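Putative secreted cellulose-binding protein (Streptomyces coelicolor, PDB 4OY6) is a copper-dependent lytic polysaccharide monooxygenase of family AA10, probably secreted, that cleaves cellulose by oxidation. Local coordinates at residues G50-G55 with M173-F178; F98-H103 with I151-S156; Y112-V117 with V137-S142. All blocks are in the same frame, centred on the assembly; numbering follows the deposited sequence. Where two conformers were deposited one is given.

Contact 1 (G50-G55 with M173-F178)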
ATOM      1  N   GLY A  50       9.837   4.393   2.661  1.00  7.59           N
ATOM      2  CA  GLY A  50      10.800   4.094   1.630  1.00  8.18           C
ATOM      3  C   GLY A  50      10.394   3.125   0.532  1.00  8.15           C
ATOM      4  O   GLY A  50      11.266   2.522  -0.098  1.00  8.63           O
ATOM      5  N   LEU A  51       9.080   2.980   0.280  1.00  7.97           N
ATOM      6  CA  LEU A  51       8.603   1.992  -0.685  1.00  7.94           C
ATOM      7  C   LEU A  51       8.389   2.653  -2.045  1.00  7.80           C
ATOM      8  O   LEU A  51       7.265   2.986  -2.419  1.00 10.57           O
ATOM      9  CB  LEU A  51       7.348   1.304  -0.155  1.00  8.71           C
ATOM     10  CG  LEU A  51       7.152  -0.134  -0.668  1.00  9.27           C
ATOM     11  CD1 LEU A  51       6.016  -0.790   0.093  1.00 10.56           C
ATOM     12  CD2 LEU A  51       6.917  -0.217  -2.178  1.00  9.80           C
ATOM     13  N   TYR A  52       9.489   2.843  -2.771  1.00  7.55           N
ATOM     14  CA  TYR A  52       9.484   3.551  -4.032  1.00  7.93           C
ATOM     15  C   TYR A  52      10.382   2.867  -5.060  1.00  8.05           C
ATOM     16  O   TYR A  52      11.272   2.078  -4.704  1.00  8.61           O
ATOM     17  CB  TYR A  52       9.947   5.023  -3.856  1.00  8.33           C
ATOM     18  CG  TYR A  52      11.398   5.118  -3.468  1.00  8.46           C
ATOM     19  CD1 TYR A  52      11.814   5.012  -2.144  1.00  8.35           C
ATOM     20  CD2 TYR A  52      12.384   5.223  -4.442  1.00  8.68           C
ATOM     21  CE1 TYR A  52      13.151   4.994  -1.789  1.00  9.11           C
ATOM     22  CE2 TYR A  52      13.717   5.242  -4.095  1.00  9.37           C
ATOM     23  CZ  TYR A  52      14.099   5.124  -2.760  1.00  9.14           C
ATOM     24  OH  TYR A  52      15.430   5.131  -2.412  1.00  9.86           O
ATOM     25  N   ARG A  53      10.159   3.227  -6.317  1.00  8.87           N
ATOM     26  CA  ARG A  53      11.067   2.934  -7.428  1.00  9.62           C
ATOM     27  C   ARG A  53      11.349   4.248  -8.135  1.00  8.83           C
ATOM     28  O   ARG A  53      10.457   5.081  -8.294  1.00  9.27           O
ATOM     29  CB  ARG A  53      10.420   2.014  -8.495  1.00 10.45           C
ATOM     30  CG  ARG A  53       9.976   0.659  -8.026  1.00 10.96           C
ATOM     31  CD  ARG A  53       9.488  -0.189  -9.179  1.00 11.71           C
ATOM     32  NE  ARG A  53      10.581  -0.675  -9.965  1.00 12.64           N
ATOM     33  CZ  ARG A  53      11.287  -1.780  -9.726  1.00 13.39           C
ATOM     34  NH1 ARG A  53      10.965  -2.616  -8.750  1.00 13.65           N
ATOM     35  NH2 ARG A  53      12.300  -2.093 -10.524  1.00 16.01           N
ATOM     36  N   ASN A  54      12.577   4.400  -8.605  1.00  9.63           N
ATOM     37  CA  ASN A  54      12.930   5.491  -9.521  1.00 10.30           C
ATOM     38  C   ASN A  54      12.901   5.034 -10.968  1.00 11.84           C
ATOM     39  O   ASN A  54      13.258   3.895 -11.256  1.00 13.90           O
ATOM     40  CB  ASN A  54      14.354   5.986  -9.230  1.00 11.21           C
ATOM     41  CG  ASN A  54      14.499   6.597  -7.865  1.00  9.68           C
ATOM     42  OD1 ASN A  54      13.541   7.117  -7.282  1.00 10.90           O
ATOM     43  ND2 ASN A  54      15.724   6.568  -7.357  1.00  9.37           N
ATOM     44  N   GLY A  55      12.508   5.938 -11.869  1.00 12.54           N
ATOM     45  CA  GLY A  55      12.755   5.766 -13.295  1.00 15.45           C
ATOM     46  C   GLY A  55      11.783   4.886 -14.034  1.00 15.47           C
ATOM     47  O   GLY A  55      12.092   4.421 -15.126  1.00 19.92           O
ATOM     48  N   MET A 173      10.959  14.389  -9.355  1.00 16.28           N
ATOM     49  CA  MET A 173      11.731  13.551 -10.260  1.00 15.37           C
ATOM     50  C   MET A 173      10.849  12.337 -10.592  1.00 14.90           C
ATOM     51  O   MET A 173       9.730  12.207 -10.070  1.00 14.43           O
ATOM     52  CB  MET A 173      13.053  13.118  -9.617  1.00 17.01           C
ATOM     53  CG  MET A 173      12.829  12.346  -8.321  1.00 17.52           C
ATOM     54  SD  MET A 173      14.276  11.945  -7.335  1.00 24.08           S
ATOM     55  CE  MET A 173      15.029  11.225  -8.689  1.00 13.36           C
ATOM     56  N   ASP A 174      11.332  11.447 -11.448  1.00 14.42           N
ATOM     57  CA  ASP A 174      10.577  10.245 -11.794  1.00 12.88           C
ATOM     58  C   ASP A 174      10.769   9.229 -10.661  1.00 11.46           C
ATOM     59  O   ASP A 174      11.685   8.404 -10.674  1.00 13.36           O
ATOM     60  CB  ASP A 174      10.999   9.670 -13.144  1.00 13.76           C
ATOM     61  CG  ASP A 174      10.167   8.471 -13.560  1.00 13.89           C
ATOM     62  OD1 ASP A 174       9.166   8.182 -12.876  1.00 14.44           O
ATOM     63  OD2 ASP A 174      10.517   7.796 -14.555  1.00 17.23           O
ATOM     64  N   GLN A 175       9.897   9.337  -9.674  1.00 10.29           N
ATOM     65  CA  GLN A 175       9.922   8.474  -8.497  1.00  9.85           C
ATOM     66  C   GLN A 175       8.470   8.147  -8.159  1.00  9.37           C
ATOM     67  O   GLN A 175       7.601   9.028  -8.173  1.00 10.49           O
ATOM     68  CB  GLN A 175      10.593   9.183  -7.342  1.00  9.91           C
ATOM     69  CG  GLN A 175      10.699   8.367  -6.070  1.00  9.82           C
ATOM     70  CD  GLN A 175      11.500   9.102  -5.033  1.00 10.79           C
ATOM     71  OE1 GLN A 175      10.986   9.967  -4.317  1.00 11.30           O
ATOM     72  NE2 GLN A 175      12.785   8.802  -4.979  1.00 12.41           N
ATOM     73  N   THR A 176       8.223   6.878  -7.863  1.00  8.97           N
ATOM     74  CA  THR A 176       6.866   6.367  -7.729  1.00  8.76           C
ATOM     75  C   THR A 176       6.798   5.475  -6.491  1.00  8.16           C
ATOM     76  O   THR A 176       7.674   4.641  -6.268  1.00  8.49           O
ATOM     77  CB  THR A 176       6.483   5.513  -8.947  1.00  9.42           C
ATOM     78  OG1 THR A 176       6.925   6.142 -10.158  1.00 10.34           O
ATOM     79  CG2 THR A 176       4.973   5.262  -8.986  1.00  9.49           C
ATOM     80  N   TYR A 177       5.735   5.650  -5.702  1.00  7.01           N
ATOM     81  CA  TYR A 177       5.470   4.868  -4.500  1.00  7.15           C
ATOM     82  C   TYR A 177       4.286   3.950  -4.755  1.00  7.18           C
ATOM     83  O   TYR A 177       3.319   4.368  -5.375  1.00  7.50           O
ATOM     84  CB  TYR A 177       5.205   5.785  -3.303  1.00  7.41           C
ATOM     85  CG  TYR A 177       6.330   6.740  -2.998  1.00  7.65           C
ATOM     86  CD1 TYR A 177       6.612   7.821  -3.830  1.00  8.73           C
ATOM     87  CD2 TYR A 177       7.120   6.573  -1.877  1.00  7.62           C
ATOM     88  CE1 TYR A 177       7.651   8.692  -3.538  1.00  8.57           C
ATOM     89  CE2 TYR A 177       8.182   7.441  -1.586  1.00  8.54           C
ATOM     90  CZ  TYR A 177       8.444   8.492  -2.444  1.00  9.24           C
ATOM     91  OH  TYR A 177       9.499   9.338  -2.170  1.00 10.44           O
ATOM     92  N   PHE A 178       4.376   2.722  -4.246  1.00  7.30           N
ATOM     93  CA  PHE A 178       3.401   1.661  -4.537  1.00  7.62           C
ATOM     94  C   PHE A 178       2.857   1.133  -3.216  1.00  6.69           C
ATOM     95  O   PHE A 178       3.558   0.421  -2.501  1.00  7.76           O
ATOM     96  CB  PHE A 178       4.054   0.513  -5.325  1.00  7.61           C
ATOM     97  CG  PHE A 178       4.638   0.959  -6.645  1.00  8.48           C
ATOM     98  CD1 PHE A 178       5.941   1.407  -6.741  1.00  9.59           C
ATOM     99  CD2 PHE A 178       3.879   0.913  -7.799  1.00  8.93           C
ATOM    100  CE1 PHE A 178       6.450   1.820  -7.962  1.00 10.00           C
ATOM    101  CE2 PHE A 178       4.382   1.329  -9.016  1.00 10.13           C
ATOM    102  CZ  PHE A 178       5.671   1.777  -9.096  1.00 10.42           C
TER
HETATM  103  O   HOH W   1       9.368   5.244 -10.854  1.00 11.29           O
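Tyr52 and Tyr177 face each other as a non-hydrogen-bonded antiparallel pair. CB of Tyr52 sits over one face of the Tyr177 ring, 3.8 Å from its centroid and displaced toward the rim, a CH-pi contact. CG of Tyr52 lies between the backbone N and the carbonyl carbon (chi1 67°), and ring atom CD2 comes to 3.6 Å from Gln175 NE2. The two tyrosine rings themselves meet obliquely.

On the same face, Asn54 and Gln175 run side by side in the same direction. Gln175 NE2 donates to Asn54 OD1 at 3.0 Å, in the carbonyl plane and on a lone pair. The two amides are nearly coplanar, at 18°. The other end of the Gln175 amide, OE1, takes a weak bond from Tyr177 OH.

Arg53 and Thr176 form the hydrogen-bonded pair, with Arg53 N to Thr176 O and Thr176 N to Arg53 O both at 2.9 Å. A water donates to both Arg53 O and Thr176 OG1. On this face Arg53 CG lies 3.7 Å from Phe178 CE1. The Arg53 chain then bends at chi3 (75°), and NH1 bonds to Gly72 O. Gly55 N donates to Asp174 O at the end of the ladder. Asp174 centres an inverse gamma turn; its OD2 accepts from Ala57 N and its OD1 from Gln169 NE2.

Further out, Tyr177 stacks on Trp168, and both Tyr52 and Tyr177 meet His1 edge-to-face. The Tyr177 side chain lies about 3 Å (nearest atoms) from the copper ion bound by His1 and His108. It so lines the histidine-brace site of lytic polysaccharide monooxygenases.

Contact 2 (F98-H103 with I151-S156). With NA (sodium ion), chain L; ZN (zinc ion), chain H.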
ATOM      1  N   PHE A  98     -14.436   6.676   0.525  1.00  8.61           N
ATOM      2  CA  PHE A  98     -13.410   6.783   1.551  1.00  8.83           C
ATOM      3  C   PHE A  98     -12.280   7.638   1.007  1.00  8.53           C
ATOM      4  O   PHE A  98     -12.105   7.803  -0.205  1.00  9.90           O
ATOM      5  CB  PHE A  98     -12.907   5.397   1.997  1.00  9.12           C
ATOM      6  CG  PHE A  98     -12.251   4.599   0.914  1.00  9.55           C
ATOM      7  CD1 PHE A  98     -13.007   3.844   0.029  1.00 10.37           C
ATOM      8  CD2 PHE A  98     -10.865   4.581   0.764  1.00 10.25           C
ATOM      9  CE1 PHE A  98     -12.401   3.105  -0.994  1.00 11.33           C
ATOM     10  CE2 PHE A  98     -10.274   3.831  -0.233  1.00 10.96           C
ATOM     11  CZ  PHE A  98     -11.040   3.110  -1.120  1.00 11.32           C
ATOM     12  N   THR A  99     -11.536   8.225   1.927  1.00  8.90           N
ATOM     13  CA  THR A  99     -10.407   9.075   1.569  1.00  9.40           C
ATOM     14  C   THR A  99      -9.106   8.327   1.733  1.00  9.05           C
ATOM     15  O   THR A  99      -8.839   7.769   2.786  1.00 12.82           O
ATOM     16  CB  THR A  99     -10.385  10.331   2.446  1.00 12.65           C
ATOM     17  OG1 THR A  99     -11.605  11.052   2.266  1.00 17.66           O
ATOM     18  CG2 THR A  99      -9.224  11.244   2.100  1.00 15.29           C
ATOM     19  N   VAL A 100      -8.302   8.309   0.690  1.00  7.88           N
ATOM     20  CA  VAL A 100      -6.931   7.834   0.781  1.00  8.61           C
ATOM     21  C   VAL A 100      -6.073   9.019   1.185  1.00  8.76           C
ATOM     22  O   VAL A 100      -6.012  10.036   0.460  1.00 10.03           O
ATOM     23  CB  VAL A 100      -6.459   7.216  -0.546  1.00  8.80           C
ATOM     24  CG1 VAL A 100      -4.985   6.867  -0.467  1.00 10.11           C
ATOM     25  CG2 VAL A 100      -7.305   5.996  -0.879  1.00  9.76           C
ATOM     26  N   LYS A 101      -5.445   8.896   2.356  1.00  8.18           N
ATOM     27  CA  LYS A 101      -4.616   9.965   2.906  0.50  8.94           C
ATOM     28  C   LYS A 101      -3.179   9.515   2.927  1.00  8.92           C
ATOM     29  O   LYS A 101      -2.840   8.494   3.506  1.00  8.98           O
ATOM     30  CB  LYS A 101      -5.050  10.367   4.313  0.50  9.98           C
ATOM     31  CG  LYS A 101      -4.206  11.507   4.871  0.50 10.96           C
ATOM     32  CD  LYS A 101      -4.669  11.879   6.264  0.50 14.24           C
ATOM     33  CE  LYS A 101      -3.771  12.920   6.891  0.50 18.12           C
ATOM     34  NZ  LYS A 101      -4.314  13.368   8.199  0.50 22.64           N
ATOM     35  N   LEU A 102      -2.347  10.305   2.275  1.00  9.45           N
ATOM     36  CA  LEU A 102      -0.928  10.112   2.295  1.00  9.94           C
ATOM     37  C   LEU A 102      -0.223  11.196   3.089  1.00 10.28           C
ATOM     38  O   LEU A 102      -0.582  12.375   3.019  1.00 13.93           O
ATOM     39  CB  LEU A 102      -0.329  10.137   0.910  1.00 12.56           C
ATOM     40  CG  LEU A 102      -0.746   9.008   0.006  1.00 13.62           C
ATOM     41  CD1 LEU A 102      -1.912   9.445  -0.861  1.00 15.02           C
ATOM     42  CD2 LEU A 102       0.459   8.535  -0.807  1.00 13.38           C
ATOM     43  N   HIS A 103       0.799  10.791   3.832  1.00  9.78           N
ATOM     44  CA  HIS A 103       1.663  11.728   4.517  1.00 10.26           C
ATOM     45  C   HIS A 103       2.988  11.696   3.797  1.00 10.18           C
ATOM     46  O   HIS A 103       3.531  10.622   3.560  1.00 10.36           O
ATOM     47  CB  HIS A 103       1.853  11.326   5.984  1.00 12.10           C
ATOM     48  CG  HIS A 103       2.666  12.309   6.748  1.00 14.49           C
ATOM     49  ND1 HIS A 103       2.153  13.520   7.146  1.00 15.48           N
ATOM     50  CD2 HIS A 103       3.945  12.287   7.165  1.00 19.02           C
ATOM     51  CE1 HIS A 103       3.089  14.212   7.767  1.00 16.69           C
ATOM     52  NE2 HIS A 103       4.178  13.480   7.804  1.00 20.26           N
ATOM     53  N   ILE A 151      -7.091  11.858  -1.399  1.00  9.86           N
ATOM     54  CA  ILE A 151      -7.771  11.446  -2.616  1.00 10.08           C
ATOM     55  C   ILE A 151      -9.156  10.929  -2.223  1.00  9.17           C
ATOM     56  O   ILE A 151      -9.258   9.895  -1.570  1.00  9.83           O
ATOM     57  CB  ILE A 151      -7.050  10.326  -3.379  1.00 11.27           C
ATOM     58  CG1 ILE A 151      -5.591  10.682  -3.657  1.00 14.17           C
ATOM     59  CG2 ILE A 151      -7.790  10.033  -4.676  1.00 11.88           C
ATOM     60  CD1 ILE A 151      -4.629   9.586  -3.359  1.00 20.70           C
ATOM     61  N   PRO A 152     -10.216  11.657  -2.597  1.00  9.37           N
ATOM     62  CA  PRO A 152     -11.577  11.204  -2.263  1.00  9.60           C
ATOM     63  C   PRO A 152     -12.007  10.153  -3.253  1.00  9.70           C
ATOM     64  O   PRO A 152     -12.251  10.453  -4.417  1.00 12.74           O
ATOM     65  CB  PRO A 152     -12.411  12.466  -2.380  1.00 13.28           C
ATOM     66  CG  PRO A 152     -11.668  13.308  -3.373  1.00 15.94           C
ATOM     67  CD  PRO A 152     -10.217  12.943  -3.311  1.00 12.66           C
ATOM     68  N   VAL A 153     -12.057   8.906  -2.811  1.00  8.38           N
ATOM     69  CA  VAL A 153     -12.413   7.756  -3.640  1.00  9.41           C
ATOM     70  C   VAL A 153     -13.885   7.427  -3.455  1.00  8.46           C
ATOM     71  O   VAL A 153     -14.403   7.480  -2.338  1.00  9.99           O
ATOM     72  CB  VAL A 153     -11.515   6.521  -3.284  1.00 10.78           C
ATOM     73  CG1 VAL A 153     -11.916   5.276  -4.084  1.00 13.06           C
ATOM     74  CG2 VAL A 153     -10.053   6.839  -3.554  1.00 12.53           C
ATOM     75  N   SER A 154     -14.544   7.049  -4.536  1.00  8.05           N
ATOM     76  CA  SER A 154     -15.927   6.605  -4.478  1.00  8.39           C
ATOM     77  C   SER A 154     -16.043   5.285  -5.197  1.00  8.06           C
ATOM     78  O   SER A 154     -15.700   5.165  -6.385  1.00  9.19           O
ATOM     79  CB  SER A 154     -16.849   7.616  -5.154  1.00  9.68           C
ATOM     80  OG  SER A 154     -18.199   7.186  -5.133  1.00  9.21           O
ATOM     81  N   THR A 155     -16.585   4.287  -4.494  1.00  8.06           N
ATOM     82  CA  THR A 155     -16.853   2.975  -5.065  1.00  7.73           C
ATOM     83  C   THR A 155     -18.288   2.581  -4.750  1.00  7.96           C
ATOM     84  O   THR A 155     -18.896   3.134  -3.835  1.00  8.24           O
ATOM     85  CB  THR A 155     -15.908   1.874  -4.516  1.00  8.15           C
ATOM     86  OG1 THR A 155     -16.252   1.571  -3.159  1.00  8.13           O
ATOM     87  CG2 THR A 155     -14.439   2.302  -4.628  1.00  9.93           C
ATOM     88  N   SER A 156     -18.799   1.624  -5.511  1.00  8.09           N
ATOM     89  CA  SER A 156     -20.070   0.980  -5.209  1.00  8.22           C
ATOM     90  C   SER A 156     -19.985  -0.477  -5.622  1.00  9.22           C
ATOM     91  O   SER A 156     -19.304  -0.807  -6.577  1.00 10.92           O
ATOM     92  CB  SER A 156     -21.233   1.672  -5.934  1.00  8.79           C
ATOM     93  OG  SER A 156     -21.360   3.033  -5.582  1.00  8.44           O
TER
HETATM   94 NA    NA L 311       0.299  13.795   7.895  1.00 20.07          NA
HETATM   95 ZN    ZN H 307       5.741  14.007   8.828  0.50 25.05          ZN
HETATM   96  O   HOH W   2      -0.758  12.156   8.548  1.00 28.69           O
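Val153 lies beside Phe98, and its CB stands over one face of the phenylalanine ring. From there the Val153 side chain can be followed outward. CB is 3.4 Å from Phe98 O and 4.2 Å from the ring centroid, a CH-pi contact shifted toward the rim. CG1 meets the far end of the ring, 3.8 Å from Phe98 CZ and equally near CE1. CG2 goes the other way and touches Val100 CG2 at 3.9 Å. One valine therefore packs against two residues of strand 97-104. CG of Phe98 lies between the backbone N and the carbonyl carbon (chi1 62°), which lays the ring alongside Val153.

Ile151 continues the same face. Its CD1 meets Val100 CG1 at 4.0 Å and Leu102 CD1 at 3.7 Å. On the other face, Thr99 is opposite Pro152, and Thr99 CG2 lies near Ile151 O.

The backbones are held by two hydrogen-bonded pairs. Phe98 and Val153 exchange two bonds, and so do Val100 and Ile151. Between them, at the non-hydrogen-bonded pair, the CA of Thr99 makes a CA-H...O contact with Ile151 O.

The apolar face is covered by the other sheet. Phe98 touches Val164, Val100 touches Thr166, and Leu102 touches Trp168. Near the end of strand 97-104, His103 binds metal through both ring nitrogens. ND1 holds a sodium ion together with Asn148, and NE2 holds a zinc ion together with Gln105.

The chemistry divides by face. Phe98, Val100, Ile151 and Val153, with Leu102, give an apolar sandwich interior held by van der Waals packing. The other face carries Thr99 and Pro152, and the metals sit apart at His103.

Contact 3 (Y112-V117 with V137-S142)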
ATOM      1  N   TYR A 112       0.382  12.825 -10.313  1.00 10.36           N
ATOM      2  CA  TYR A 112      -0.907  12.168 -10.282  1.00 10.55           C
ATOM      3  C   TYR A 112      -0.848  11.056  -9.232  1.00  9.40           C
ATOM      4  O   TYR A 112       0.238  10.607  -8.841  1.00  9.85           O
ATOM      5  CB  TYR A 112      -1.278  11.559 -11.648  1.00 11.73           C
ATOM      6  CG  TYR A 112      -0.266  10.602 -12.236  1.00 11.68           C
ATOM      7  CD1 TYR A 112      -0.284   9.255 -11.910  1.00 12.77           C
ATOM      8  CD2 TYR A 112       0.743  11.045 -13.078  1.00 13.33           C
ATOM      9  CE1 TYR A 112       0.645   8.374 -12.427  1.00 13.38           C
ATOM     10  CE2 TYR A 112       1.666  10.158 -13.622  1.00 14.37           C
ATOM     11  CZ  TYR A 112       1.625   8.829 -13.285  1.00 14.63           C
ATOM     12  OH  TYR A 112       2.538   7.951 -13.798  1.00 17.70           O
ATOM     13  N   PHE A 113      -2.031  10.615  -8.815  1.00  9.27           N
ATOM     14  CA  PHE A 113      -2.242   9.346  -8.129  1.00  8.77           C
ATOM     15  C   PHE A 113      -3.124   8.466  -8.986  1.00  9.00           C
ATOM     16  O   PHE A 113      -4.059   8.932  -9.629  1.00 10.45           O
ATOM     17  CB  PHE A 113      -2.948   9.544  -6.779  1.00  9.25           C
ATOM     18  CG  PHE A 113      -2.180  10.392  -5.799  1.00  8.99           C
ATOM     19  CD1 PHE A 113      -1.216   9.832  -4.998  1.00  9.67           C
ATOM     20  CD2 PHE A 113      -2.439  11.748  -5.663  1.00  9.79           C
ATOM     21  CE1 PHE A 113      -0.518  10.597  -4.084  1.00 10.02           C
ATOM     22  CE2 PHE A 113      -1.739  12.523  -4.743  1.00 10.36           C
ATOM     23  CZ  PHE A 113      -0.774  11.945  -3.960  1.00  9.86           C
ATOM     24  N   LEU A 114      -2.818   7.177  -8.979  1.00  8.09           N
ATOM     25  CA  LEU A 114      -3.712   6.131  -9.500  1.00  8.91           C
ATOM     26  C   LEU A 114      -4.159   5.313  -8.304  1.00  8.74           C
ATOM     27  O   LEU A 114      -3.345   4.927  -7.469  1.00 11.76           O
ATOM     28  CB  LEU A 114      -3.003   5.225 -10.500  1.00 11.54           C
ATOM     29  CG  LEU A 114      -2.263   5.913 -11.626  1.00 14.05           C
ATOM     30  CD1 LEU A 114      -1.514   4.875 -12.458  1.00 16.50           C
ATOM     31  CD2 LEU A 114      -3.159   6.791 -12.476  1.00 18.22           C
ATOM     32  N   VAL A 115      -5.453   5.016  -8.231  1.00  8.14           N
ATOM     33  CA  VAL A 115      -5.949   4.180  -7.152  1.00  7.81           C
ATOM     34  C   VAL A 115      -6.741   3.036  -7.778  1.00  7.12           C
ATOM     35  O   VAL A 115      -7.615   3.250  -8.610  1.00  7.73           O
ATOM     36  CB  VAL A 115      -6.857   4.956  -6.171  1.00  8.48           C
ATOM     37  CG1 VAL A 115      -7.232   4.067  -5.002  1.00  9.20           C
ATOM     38  CG2 VAL A 115      -6.190   6.235  -5.690  1.00 10.39           C
ATOM     39  N   TYR A 116      -6.393   1.829  -7.352  1.00  7.89           N
ATOM     40  CA  TYR A 116      -7.052   0.608  -7.754  1.00  7.64           C
ATOM     41  C   TYR A 116      -7.615  -0.100  -6.533  1.00  7.52           C
ATOM     42  O   TYR A 116      -7.169   0.110  -5.418  1.00  8.13           O
ATOM     43  CB  TYR A 116      -6.081  -0.365  -8.439  1.00  8.34           C
ATOM     44  CG  TYR A 116      -5.362   0.179  -9.642  1.00  9.50           C
ATOM     45  CD1 TYR A 116      -4.196   0.937  -9.492  1.00 10.65           C
ATOM     46  CD2 TYR A 116      -5.844  -0.019 -10.928  1.00 10.76           C
ATOM     47  CE1 TYR A 116      -3.531   1.440 -10.580  1.00 14.17           C
ATOM     48  CE2 TYR A 116      -5.179   0.491 -12.036  1.00 12.84           C
ATOM     49  CZ  TYR A 116      -4.018   1.210 -11.849  1.00 14.80           C
ATOM     50  OH  TYR A 116      -3.369   1.715 -12.931  1.00 19.66           O
ATOM     51  N   VAL A 117      -8.573  -0.981  -6.767  1.00  8.12           N
ATOM     52  CA  VAL A 117      -9.037  -1.904  -5.728  0.50  8.23           C
ATOM     53  C   VAL A 117      -9.135  -3.292  -6.344  1.00  9.06           C
ATOM     54  O   VAL A 117      -9.449  -3.446  -7.528  1.00 10.84           O
ATOM     55  CB  VAL A 117     -10.394  -1.475  -5.088  0.50  8.77           C
ATOM     56  CG1 VAL A 117     -10.810  -2.449  -3.998  0.50  8.49           C
ATOM     57  CG2 VAL A 117     -10.329  -0.068  -4.491  0.50  8.54           C
ATOM     58  N   VAL A 137     -10.158   2.624  -9.626  1.00  8.02           N
ATOM     59  CA  VAL A 137     -11.212   3.379  -8.985  1.00  8.70           C
ATOM     60  C   VAL A 137     -11.040   4.890  -9.021  1.00  8.79           C
ATOM     61  O   VAL A 137     -12.008   5.613  -8.825  1.00  9.16           O
ATOM     62  CB  VAL A 137     -11.536   2.886  -7.588  1.00 10.77           C
ATOM     63  CG1 VAL A 137     -11.997   1.429  -7.623  1.00 11.98           C
ATOM     64  CG2 VAL A 137     -10.357   3.095  -6.674  1.00 10.84           C
ATOM     65  N   ALA A 138      -9.824   5.377  -9.270  1.00  8.31           N
ATOM     66  CA  ALA A 138      -9.608   6.819  -9.441  1.00  9.14           C
ATOM     67  C   ALA A 138      -8.282   7.059 -10.135  1.00  9.09           C
ATOM     68  O   ALA A 138      -7.350   6.281  -9.988  1.00  9.30           O
ATOM     69  CB  ALA A 138      -9.575   7.546  -8.095  1.00 10.24           C
ATOM     70  N   ARG A 139      -8.242   8.142 -10.906  1.00  9.42           N
ATOM     71  CA  ARG A 139      -6.975   8.735 -11.318  1.00  9.91           C
ATOM     72  C   ARG A 139      -7.101  10.222 -11.061  1.00 10.09           C
ATOM     73  O   ARG A 139      -8.163  10.786 -11.339  1.00 12.54           O
ATOM     74  CB  ARG A 139      -6.654   8.502 -12.803  1.00 13.68           C
ATOM     75  CG  ARG A 139      -5.322   9.123 -13.213  1.00 20.48           C
ATOM     76  CD  ARG A 139      -4.806   8.648 -14.561  1.00 25.82           C
ATOM     77  NE  ARG A 139      -3.488   9.248 -14.806  1.00 28.03           N
ATOM     78  CZ  ARG A 139      -2.494   8.683 -15.485  1.00 30.30           C
ATOM     79  NH1 ARG A 139      -2.627   7.471 -16.033  1.00 38.48           N
ATOM     80  NH2 ARG A 139      -1.337   9.341 -15.613  1.00 29.41           N
ATOM     81  N   THR A 140      -6.056  10.857 -10.540  1.00 10.42           N
ATOM     82  CA  THR A 140      -6.140  12.267 -10.237  1.00 11.29           C
ATOM     83  C   THR A 140      -5.256  13.064 -11.160  1.00 12.13           C
ATOM     84  O   THR A 140      -4.422  12.522 -11.873  1.00 12.87           O
ATOM     85  CB  THR A 140      -5.687  12.583  -8.790  1.00 10.82           C
ATOM     86  OG1 THR A 140      -4.257  12.514  -8.669  1.00 10.35           O
ATOM     87  CG2 THR A 140      -6.296  11.644  -7.769  1.00 12.17           C
ATOM     88  N   GLY A 141      -5.440  14.377 -11.112  1.00 13.80           N
ATOM     89  CA  GLY A 141      -4.438  15.308 -11.631  1.00 14.56           C
ATOM     90  C   GLY A 141      -3.363  15.586 -10.598  1.00 14.12           C
ATOM     91  O   GLY A 141      -3.190  14.867  -9.607  1.00 13.34           O
ATOM     92  N   SER A 142      -2.651  16.672 -10.819  1.00 14.26           N
ATOM     93  CA  SER A 142      -1.522  16.996  -9.991  1.00 13.66           C
ATOM     94  C   SER A 142      -1.963  17.597  -8.650  1.00 13.24           C
ATOM     95  O   SER A 142      -3.018  18.200  -8.527  1.00 15.93           O
ATOM     96  CB  SER A 142      -0.584  17.933 -10.770  1.00 16.17           C
ATOM     97  OG  SER A 142      -1.174  19.185 -10.964  1.00 22.88           O
TER
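Arg139 and Tyr112 make a cation-pi contact. NH2 of Arg139 stands over the centre of the Tyr112 ring, 3.5 Å above its plane. Arg139 CZ is 4.3 Å from the ring centroid, and the two planes are 38° apart. The arginine reaches it because its chain is extended from CG to NE, with CG anti to the backbone N (chi1 -180°).

Among the apolar contacts, Leu114 CD2 lies alongside the Arg139 chain and over one face of its guanidinium; the approach to CD is too short to be trusted in detail. On the opposite face of the sheet, Val115 CB faces Ala138 CB. Val137 CG2 packs on Val115 CG1 at 3.7 Å and on Val117 CG2.

The hydrogen bonds include a classic beta bulge. Val137 and Ala138 both face Val115, and both of their N-H groups donate to Val115 O, at 2.8 Å for Val137 N. Val115 N bonds to Ala138 O. Further along, Thr140 N donates to Phe113 O. Thr140 OG1 accepts from Phe113 N at 2.9 Å and donates to Gly141 O on a lone pair. This hydroxyl also lies at the edge of the Phe113 ring.

The chemistry differs by face. With Tyr112 and Leu114, the exposed Arg139 is held by its chain and by its cation over a ring. Val115 and Ala138, with Val137 and Val117 packing beside them, make the other face apolar.

How the contacts relate
Along the chain the contacts are nested. Contact 3 falls within the loop closed by contact 2, and contact 2 within that closed by contact 1. Contacts 1 and 3 belong to the same mixed sheet, linked through strand 161-170, with centres about 16 Å apart. Contact 2 belongs to the three-stranded antiparallel sheet. Contacts 2 and 3 are about 9 Å apart between centres and touch: Ile151 and Leu102 pack on Phe113, and Val153 on Val137. Contact 1 is about 20 Å from contact 2 by centres. Together they describe a two-sheet beta-sandwich. Contact 2 and the Phe113, Val115 and Val137 side of contact 3 face the interior between the sheets, and contact 1 lies at the copper end.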